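Local atomic coordinates of uncharacterized protein (Streptomyces malaysiense, PDB entry 6ZYL), a protein that catalyses the beta-hydroxylation of thioholgamide as a non-heme monooxygenase, probably relying on iron and 2-oxoglutarate as related phytanoyl-CoA dioxygenases do. Residues Gln129-Gln140 and Val211-Ala219; Asn157-Gly165 and Ile194-Leu203. All blocks are in the same frame, centred on the assembly; numbering follows the deposited sequence.

How the contacts relate
The two contacts share one antiparallel sheet, in which strands 217-220 and 160-162 are neighbours, yet their chemistry differs with depth. Contact 1 lies in the interior, centred about 10 Å from the centre of the chain, and depends on histidine edges, a shared carboxylate and a leucine wedge. Contact 2, centred about 17 Å out, zips strand 160-162 to the outermost strand 200-201 and reaches the surface, where an arginine-glutamate salt bridge supplements the backbone ladder. The two meet directly: A219 O and R161 N are 2.7 Å apart, a probable hydrogen bond, and Y162 OH lies equally close to H212 ND1, probably also bonded.

Contact 1 (Gln129-Gln140 and Val211-Ala219); sequences QDAVYLGLDGYQ and VHHLAMAHA
The carboxylate of D130 meets two histidine rings of 211-219 at their edges, one at each oxygen. H212 NE2 donates to D130 OD2 at 2.7 Å, nearly along the C-O bond, whereas H218 NE2 reaches D130 OD1 at 2.8 Å from above the carboxylate plane. Each oxygen lies in its imidazole plane, but the carboxylate is turned 47° from the H212 ring and 58° from the H218 ring. H213, its CG trans to the backbone N (chi1 -160°), swings its ring to Q140: NE2 donates to Q140 O at 2.7 Å, almost straight, while ND1 accepts A215 N. Bonds at both nitrogens probably hold the ring's rotation, and a water linking Y139 O to L214 N sits over one face. The Y139 ring lies between A131 CB and Q140 CD on its two faces, with H213 CE1 and A215 CB at its edge.

L214 wedges into the bend of 129-140. Its CD1 touches Y139 CB at 3.8 Å and L134 CD1 at 3.9 Å, and its O accepts A131 N at 2.9 Å. The buried amide of Q129 gives NE2 to A215 O at 2.6 Å and also bonds G170 and L172.

H128, D130 and H218 are consistent with the two-histidine, one-carboxylate iron site of related dioxygenases; tartaric acid, probably from the crystallisation liquor, lies about 3 Å from the H218 side chain. The type I turn H213-M216 leads from strand 209-212, between strands 37-41 and 143-149 of the larger sheet, to strand 217-220, beside strand 160-162 of the smaller.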
loop_
_atom_site.group_PDB
_atom_site.type_symbol
_atom_site.label_atom_id
_atom_site.label_comp_id
_atom_site.label_asym_id
_atom_site.label_seq_id
_atom_site.Cartn_x
_atom_site.Cartn_y
_atom_site.Cartn_z
ATOM N N GLN A 129 -7.387 10.817 -0.324
ATOM C CA GLN A 129 -7.613 9.492 -0.880
ATOM C C GLN A 129 -6.375 9.031 -1.637
ATOM O O GLN A 129 -5.697 9.836 -2.285
ATOM C CB GLN A 129 -8.822 9.485 -1.822
ATOM C CG GLN A 129 -10.122 9.960 -1.193
ATOM C CD GLN A 129 -11.175 10.315 -2.230
ATOM O OE1 GLN A 129 -10.938 11.131 -3.118
ATOM N NE2 GLN A 129 -12.344 9.697 -2.124
ATOM N N ASP A 130 -6.090 7.729 -1.563
ATOM C CA ASP A 130 -4.918 7.193 -2.245
ATOM C C ASP A 130 -5.041 7.303 -3.761
ATOM O O ASP A 130 -4.028 7.430 -4.457
ATOM C CB ASP A 130 -4.702 5.725 -1.862
ATOM C CG ASP A 130 -4.416 5.534 -0.385
ATOM O OD1 ASP A 130 -3.835 6.445 0.242
ATOM O OD2 ASP A 130 -4.769 4.460 0.147
ATOM N N ALA A 131 -6.267 7.257 -4.288
ATOM C CA ALA A 131 -6.462 7.093 -5.723
ATOM C C ALA A 131 -6.054 8.318 -6.531
ATOM O O ALA A 131 -5.893 8.205 -7.749
ATOM C CB ALA A 131 -7.929 6.764 -6.012
ATOM N N VAL A 132 -5.857 9.469 -5.883
ATOM C CA VAL A 132 -5.810 10.741 -6.607
ATOM C C VAL A 132 -4.770 10.702 -7.721
ATOM O O VAL A 132 -5.040 11.104 -8.859
ATOM C CB VAL A 132 -5.543 11.902 -5.632
ATOM C CG1 VAL A 132 -5.396 13.209 -6.400
ATOM C CG2 VAL A 132 -6.661 11.999 -4.604
ATOM N N TYR A 133 -3.560 10.237 -7.413
ATOM C CA TYR A 133 -2.457 10.321 -8.363
ATOM C C TYR A 133 -2.029 8.967 -8.912
ATOM O O TYR A 133 -0.971 8.875 -9.546
ATOM C CB TYR A 133 -1.255 11.019 -7.724
ATOM C CG TYR A 133 -1.525 12.449 -7.329
ATOM C CD1 TYR A 133 -1.931 13.381 -8.274
ATOM C CD2 TYR A 133 -1.382 12.868 -6.011
ATOM C CE1 TYR A 133 -2.186 14.687 -7.922
ATOM C CE2 TYR A 133 -1.635 14.175 -5.649
ATOM C CZ TYR A 133 -2.036 15.076 -6.611
ATOM O OH TYR A 133 -2.287 16.375 -6.269
ATOM N N LEU A 134 -2.821 7.917 -8.708
ATOM C CA LEU A 134 -2.430 6.601 -9.200
ATOM C C LEU A 134 -2.754 6.403 -10.674
ATOM O O LEU A 134 -2.179 5.510 -11.306
ATOM C CB LEU A 134 -3.112 5.510 -8.376
ATOM C CG LEU A 134 -2.925 5.629 -6.864
ATOM C CD1 LEU A 134 -3.524 4.415 -6.166
ATOM C CD2 LEU A 134 -1.457 5.783 -6.503
ATOM N N GLY A 135 -3.653 7.206 -11.235
ATOM C CA GLY A 135 -4.002 7.077 -12.636
ATOM C C GLY A 135 -4.581 5.722 -12.985
ATOM O O GLY A 135 -4.173 5.095 -13.969
ATOM N N LEU A 136 -5.535 5.259 -12.184
ATOM C CA LEU A 136 -6.160 3.960 -12.371
ATOM C C LEU A 136 -7.641 4.140 -12.673
ATOM O O LEU A 136 -8.287 5.052 -12.149
ATOM C CB LEU A 136 -5.977 3.082 -11.129
ATOM C CG LEU A 136 -4.536 2.659 -10.827
ATOM C CD1 LEU A 136 -4.470 1.869 -9.528
ATOM C CD2 LEU A 136 -3.952 1.852 -11.978
ATOM N N ASP A 137 -8.166 3.264 -13.527
ATOM C CA ASP A 137 -9.571 3.254 -13.916
ATOM C C ASP A 137 -10.117 1.869 -13.609
ATOM O O ASP A 137 -9.668 0.880 -14.197
ATOM C CB ASP A 137 -9.725 3.594 -15.399
ATOM C CG ASP A 137 -11.176 3.615 -15.857
ATOM O OD1 ASP A 137 -12.094 3.586 -15.008
ATOM O OD2 ASP A 137 -11.393 3.669 -17.085
ATOM N N GLY A 138 -11.057 1.795 -12.668
ATOM C CA GLY A 138 -11.607 0.530 -12.227
ATOM C C GLY A 138 -11.264 0.150 -10.805
ATOM O O GLY A 138 -11.656 -0.936 -10.362
ATOM N N TYR A 139 -10.532 0.996 -10.078
ATOM C CA TYR A 139 -10.321 0.767 -8.655
ATOM C C TYR A 139 -11.630 0.797 -7.882
ATOM O O TYR A 139 -11.692 0.285 -6.758
ATOM C CB TYR A 139 -9.372 1.824 -8.094
ATOM C CG TYR A 139 -9.936 3.227 -8.180
ATOM C CD1 TYR A 139 -10.762 3.728 -7.182
ATOM C CD2 TYR A 139 -9.653 4.045 -9.266
ATOM C CE1 TYR A 139 -11.288 5.003 -7.262
ATOM C CE2 TYR A 139 -10.171 5.323 -9.353
ATOM C CZ TYR A 139 -10.988 5.796 -8.348
ATOM O OH TYR A 139 -11.509 7.067 -8.426
ATOM N N GLN A 140 -12.671 1.404 -8.455
ATOM C CA GLN A 140 -13.938 1.542 -7.749
ATOM C C GLN A 140 -14.475 0.187 -7.311
ATOM O O GLN A 140 -14.995 0.048 -6.198
ATOM C CB GLN A 140 -14.942 2.268 -8.643
ATOM C CG GLN A 140 -14.567 3.720 -8.935
ATOM C CD GLN A 140 -13.619 3.873 -10.118
ATOM O OE1 GLN A 140 -12.963 2.920 -10.537
ATOM N NE2 GLN A 140 -13.540 5.084 -10.655
ATOM N N VAL A 211 -7.583 -3.369 5.241
ATOM C CA VAL A 211 -7.836 -3.306 3.807
ATOM C C VAL A 211 -8.821 -2.172 3.578
ATOM O O VAL A 211 -9.908 -2.166 4.164
ATOM C CB VAL A 211 -8.394 -4.631 3.263
ATOM C CG1 VAL A 211 -8.371 -4.625 1.739
ATOM C CG2 VAL A 211 -7.614 -5.810 3.820
ATOM N N HIS A 212 -8.448 -1.210 2.738
ATOM C CA HIS A 212 -9.333 -0.093 2.457
ATOM C C HIS A 212 -9.391 0.200 0.964
ATOM O O HIS A 212 -8.478 -0.133 0.201
ATOM C CB HIS A 212 -8.920 1.175 3.254
ATOM C CG HIS A 212 -7.591 1.752 2.873
ATOM N ND1 HIS A 212 -6.490 1.693 3.701
ATOM C CD2 HIS A 212 -7.201 2.449 1.779
ATOM C CE1 HIS A 212 -5.472 2.305 3.122
ATOM N NE2 HIS A 212 -5.877 2.770 1.953
ATOM N N HIS A 213 -10.520 0.785 0.569
ATOM C CA HIS A 213 -10.754 1.239 -0.793
ATOM C C HIS A 213 -9.808 2.383 -1.130
ATOM O O HIS A 213 -9.483 3.212 -0.276
ATOM C CB HIS A 213 -12.215 1.687 -0.911
ATOM C CG HIS A 213 -12.739 1.746 -2.310
ATOM N ND1 HIS A 213 -12.591 2.856 -3.110
ATOM C CD2 HIS A 213 -13.455 0.854 -3.035
ATOM C CE1 HIS A 213 -13.166 2.637 -4.279
ATOM N NE2 HIS A 213 -13.699 1.428 -4.258
ATOM N N LEU A 214 -9.352 2.422 -2.383
ATOM C CA LEU A 214 -8.441 3.485 -2.792
ATOM C C LEU A 214 -9.106 4.857 -2.797
ATOM O O LEU A 214 -8.398 5.867 -2.889
ATOM C CB LEU A 214 -7.862 3.185 -4.174
ATOM C CG LEU A 214 -6.918 1.981 -4.248
ATOM C CD1 LEU A 214 -6.404 1.794 -5.673
ATOM C CD2 LEU A 214 -5.755 2.121 -3.279
ATOM N N ALA A 215 -10.435 4.916 -2.707
ATOM C CA ALA A 215 -11.161 6.170 -2.549
ATOM C C ALA A 215 -11.533 6.441 -1.096
ATOM O O ALA A 215 -12.253 7.405 -0.816
ATOM C CB ALA A 215 -12.420 6.166 -3.420
ATOM N N MET A 216 -11.074 5.603 -0.169
ATOM C CA MET A 216 -11.292 5.852 1.248
ATOM C C MET A 216 -10.514 7.093 1.667
ATOM O O MET A 216 -9.296 7.166 1.472
ATOM C CB MET A 216 -10.858 4.641 2.073
ATOM C CG MET A 216 -10.747 4.899 3.570
ATOM S SD MET A 216 -12.267 5.505 4.325
ATOM C CE MET A 216 -13.461 4.334 3.682
ATOM N N ALA A 217 -11.216 8.075 2.224
ATOM C CA ALA A 217 -10.562 9.241 2.798
ATOM C C ALA A 217 -9.943 8.854 4.134
ATOM O O ALA A 217 -10.599 8.226 4.971
ATOM C CB ALA A 217 -11.557 10.385 2.981
ATOM N N HIS A 218 -8.677 9.215 4.331
ATOM C CA HIS A 218 -8.007 8.907 5.585
ATOM C C HIS A 218 -6.991 9.993 5.901
ATOM O O HIS A 218 -6.577 10.763 5.031
ATOM C CB HIS A 218 -7.326 7.526 5.549
ATOM C CG HIS A 218 -6.370 7.342 4.412
ATOM N ND1 HIS A 218 -5.068 7.795 4.453
ATOM C CD2 HIS A 218 -6.520 6.738 3.209
ATOM C CE1 HIS A 218 -4.462 7.488 3.320
ATOM N NE2 HIS A 218 -5.320 6.848 2.548
ATOM N N ALA A 219 -6.606 10.045 7.174
ATOM C CA ALA A 219 -5.607 10.980 7.664
ATOM C C ALA A 219 -4.760 10.263 8.702
ATOM O O ALA A 219 -5.130 9.200 9.203
ATOM C CB ALA A 219 -6.250 12.236 8.268
HETATM O O HOH W 1 -7.379 5.805 0.146
HETATM O O HOH W 2 -10.260 0.580 -4.421
#

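Contact 2 (Asn157-Gly165 and Ile194-Leu203); sequences NGTMRYARG and IDEAAAVDVL
Backbone bonds between Y162 and V200 set the antiparallel register: Y162 N gives to V200 O at 2.8 Å and V200 N to Y162 O at 2.9 Å. V202 N adds a bond to M160 O, and R161 and D201 form the next, non-hydrogen-bonded pair. A side-chain hydroxyl extends the ladder, T159 OG1 donating to V202 O at 2.7 Å; OG1 stands opposite the backbone N (chi1 -167°), carrying it to that carbonyl.

Packing contacts gather on the side of Y162 and V200. V202 CG2 lies over the Y162 ring, 3.5 Å from its centroid, a CH-pi contact, and V200 CG2 sits over a face of the R164 guanidinium.

The salt bridge lies on the other side, that of R161 and D201. R161 NH2 donates to the syn lone pair of E196 OE2 at 3.2 Å, and NE adds a weak bond to OE1 at 3.1 Å. E196 OE2 also takes W127 NE1. Shortening R161 to an alanine is likely to leave the E196 carboxylate without its charged mate and open a gap beside D201 OD1.

The edge strand is thus joined by hydrogen bonds between neutral groups, while the salt bridge ties in the loop before it.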
loop_
_atom_site.group_PDB
_atom_site.type_symbol
_atom_site.label_atom_id
_atom_site.label_comp_id
_atom_site.label_asym_id
_atom_site.label_seq_id
_atom_site.Cartn_x
_atom_site.Cartn_y
_atom_site.Cartn_z
ATOM N N ASN A 157 0.726 6.481 18.361
ATOM C CA ASN A 157 1.945 6.320 17.579
ATOM C C ASN A 157 1.754 6.694 16.111
ATOM O O ASN A 157 2.508 6.223 15.253
ATOM C CB ASN A 157 2.487 4.893 17.729
ATOM C CG ASN A 157 1.734 3.868 16.901
ATOM O OD1 ASN A 157 0.632 4.114 16.415
ATOM N ND2 ASN A 157 2.335 2.695 16.745
ATOM N N GLY A 158 0.777 7.550 15.811
ATOM C CA GLY A 158 0.647 8.135 14.490
ATOM C C GLY A 158 -0.143 7.297 13.510
ATOM O O GLY A 158 0.186 7.244 12.320
ATOM N N THR A 159 -1.198 6.651 13.986
ATOM C CA THR A 159 -1.919 5.729 13.128
ATOM C C THR A 159 -2.850 6.479 12.175
ATOM O O THR A 159 -3.095 7.683 12.301
ATOM C CB THR A 159 -2.716 4.724 13.960
ATOM O OG1 THR A 159 -3.161 3.654 13.114
ATOM C CG2 THR A 159 -3.921 5.391 14.606
ATOM N N MET A 160 -3.373 5.731 11.211
ATOM C CA MET A 160 -4.297 6.235 10.210
ATOM C C MET A 160 -5.722 6.231 10.746
ATOM O O MET A 160 -6.104 5.375 11.550
ATOM C CB MET A 160 -4.190 5.356 8.965
ATOM C CG MET A 160 -4.994 5.760 7.758
ATOM S SD MET A 160 -4.310 4.913 6.308
ATOM C CE MET A 160 -4.426 3.193 6.804
ATOM N N ARG A 161 -6.501 7.217 10.308
ATOM C CA ARG A 161 -7.927 7.294 10.596
ATOM C C ARG A 161 -8.708 7.133 9.300
ATOM O O ARG A 161 -8.317 7.677 8.264
ATOM C CB ARG A 161 -8.322 8.633 11.227
ATOM C CG ARG A 161 -7.461 9.130 12.358
ATOM C CD ARG A 161 -8.182 10.251 13.110
ATOM N NE ARG A 161 -8.110 11.542 12.424
ATOM C CZ ARG A 161 -6.996 12.258 12.289
ATOM N NH1 ARG A 161 -5.852 11.805 12.783
ATOM N NH2 ARG A 161 -7.025 13.423 11.658
ATOM N N TYR A 162 -9.831 6.421 9.362
ATOM C CA TYR A 162 -10.699 6.245 8.207
ATOM C C TYR A 162 -11.965 7.081 8.353
ATOM O O TYR A 162 -12.442 7.325 9.464
ATOM C CB TYR A 162 -11.111 4.781 8.026
ATOM C CG TYR A 162 -10.036 3.841 7.544
ATOM C CD1 TYR A 162 -9.027 4.267 6.690
ATOM C CD2 TYR A 162 -10.045 2.510 7.935
ATOM C CE1 TYR A 162 -8.051 3.389 6.249
ATOM C CE2 TYR A 162 -9.084 1.631 7.500
ATOM C CZ TYR A 162 -8.090 2.070 6.660
ATOM O OH TYR A 162 -7.135 1.174 6.243
ATOM N N ALA A 163 -12.521 7.497 7.215
ATOM C CA ALA A 163 -13.832 8.144 7.146
ATOM C C ALA A 163 -14.801 7.129 6.543
ATOM O O ALA A 163 -14.823 6.925 5.326
ATOM C CB ALA A 163 -13.774 9.427 6.321
ATOM N N ARG A 164 -15.592 6.486 7.399
ATOM C CA ARG A 164 -16.502 5.437 6.955
ATOM C C ARG A 164 -17.406 5.934 5.835
ATOM O O ARG A 164 -17.978 7.025 5.914
ATOM C CB ARG A 164 -17.338 4.952 8.141
ATOM C CG ARG A 164 -18.088 3.652 7.915
ATOM C CD ARG A 164 -18.879 3.262 9.167
ATOM N NE ARG A 164 -18.121 2.377 10.051
ATOM C CZ ARG A 164 -17.655 2.723 11.247
ATOM N NH1 ARG A 164 -17.868 3.941 11.729
ATOM N NH2 ARG A 164 -16.977 1.842 11.972
ATOM N N GLY A 165 -17.520 5.128 4.783
ATOM C CA GLY A 165 -18.383 5.442 3.666
ATOM C C GLY A 165 -17.884 6.517 2.727
ATOM O O GLY A 165 -18.572 6.824 1.748
ATOM N N ILE A 194 -14.970 16.228 6.516
ATOM C CA ILE A 194 -14.910 14.926 7.168
ATOM C C ILE A 194 -15.286 15.111 8.630
ATOM O O ILE A 194 -14.808 16.043 9.289
ATOM C CB ILE A 194 -13.512 14.296 7.033
ATOM C CG1 ILE A 194 -13.116 14.186 5.559
ATOM C CG2 ILE A 194 -13.485 12.934 7.709
ATOM C CD1 ILE A 194 -13.847 13.099 4.799
ATOM N N ASP A 195 -16.144 14.230 9.139
ATOM C CA ASP A 195 -16.566 14.273 10.537
ATOM C C ASP A 195 -15.497 13.594 11.382
ATOM O O ASP A 195 -15.431 12.365 11.455
ATOM C CB ASP A 195 -17.922 13.601 10.708
ATOM C CG ASP A 195 -18.433 13.672 12.135
ATOM O OD1 ASP A 195 -17.741 14.264 12.990
ATOM O OD2 ASP A 195 -19.529 13.135 12.399
ATOM N N GLU A 196 -14.657 14.400 12.036
ATOM C CA GLU A 196 -13.548 13.848 12.806
ATOM C C GLU A 196 -14.036 12.969 13.950
ATOM O O GLU A 196 -13.377 11.981 14.298
ATOM C CB GLU A 196 -12.674 14.978 13.348
ATOM C CG GLU A 196 -11.777 15.620 12.308
ATOM C CD GLU A 196 -10.488 14.849 12.097
ATOM O OE1 GLU A 196 -10.372 13.723 12.626
ATOM O OE2 GLU A 196 -9.590 15.370 11.401
ATOM N N ALA A 197 -15.178 13.309 14.552
ATOM C CA ALA A 197 -15.686 12.508 15.659
ATOM C C ALA A 197 -16.115 11.122 15.197
ATOM O O ALA A 197 -16.012 10.155 15.961
ATOM C CB ALA A 197 -16.855 13.225 16.337
ATOM N N ALA A 198 -16.595 11.004 13.960
ATOM C CA ALA A 198 -16.999 9.719 13.407
ATOM C C ALA A 198 -15.842 8.947 12.783
ATOM O O ALA A 198 -16.020 7.777 12.428
ATOM C CB ALA A 198 -18.097 9.922 12.356
ATOM N N ALA A 199 -14.672 9.566 12.640
ATOM C CA ALA A 199 -13.525 8.876 12.069
ATOM C C ALA A 199 -13.168 7.652 12.906
ATOM O O ALA A 199 -13.441 7.590 14.108
ATOM C CB ALA A 199 -12.328 9.821 11.981
ATOM N N VAL A 200 -12.546 6.672 12.256
ATOM C CA VAL A 200 -12.225 5.390 12.874
ATOM C C VAL A 200 -10.712 5.226 12.888
ATOM O O VAL A 200 -10.080 5.150 11.827
ATOM C CB VAL A 200 -12.889 4.218 12.132
ATOM C CG1 VAL A 200 -12.663 2.915 12.884
ATOM C CG2 VAL A 200 -14.375 4.483 11.933
ATOM N N ASP A 201 -10.138 5.162 14.089
ATOM C CA ASP A 201 -8.718 4.876 14.239
ATOM C C ASP A 201 -8.426 3.440 13.814
ATOM O O ASP A 201 -9.115 2.507 14.235
ATOM C CB ASP A 201 -8.287 5.082 15.691
ATOM C CG ASP A 201 -7.879 6.512 15.990
ATOM O OD1 ASP A 201 -7.672 7.297 15.043
ATOM O OD2 ASP A 201 -7.756 6.848 17.186
ATOM N N VAL A 202 -7.395 3.257 12.993
ATOM C CA VAL A 202 -7.010 1.932 12.515
ATOM C C VAL A 202 -6.030 1.354 13.532
ATOM O O VAL A 202 -4.828 1.614 13.476
ATOM C CB VAL A 202 -6.411 1.986 11.110
ATOM C CG1 VAL A 202 -6.134 0.579 10.600
ATOM C CG2 VAL A 202 -7.350 2.727 10.168
ATOM N N LEU A 203 -6.552 0.558 14.461
ATOM C CA LEU A 203 -5.783 0.016 15.575
ATOM C C LEU A 203 -5.560 -1.471 15.346
ATOM O O LEU A 203 -6.522 -2.244 15.273
ATOM C CB LEU A 203 -6.507 0.261 16.897
ATOM C CG LEU A 203 -6.884 1.725 17.139
ATOM C CD1 LEU A 203 -7.750 1.872 18.379
ATOM C CD2 LEU A 203 -5.630 2.586 17.249
HETATM O O HOH W 3 -16.190 7.851 9.918
#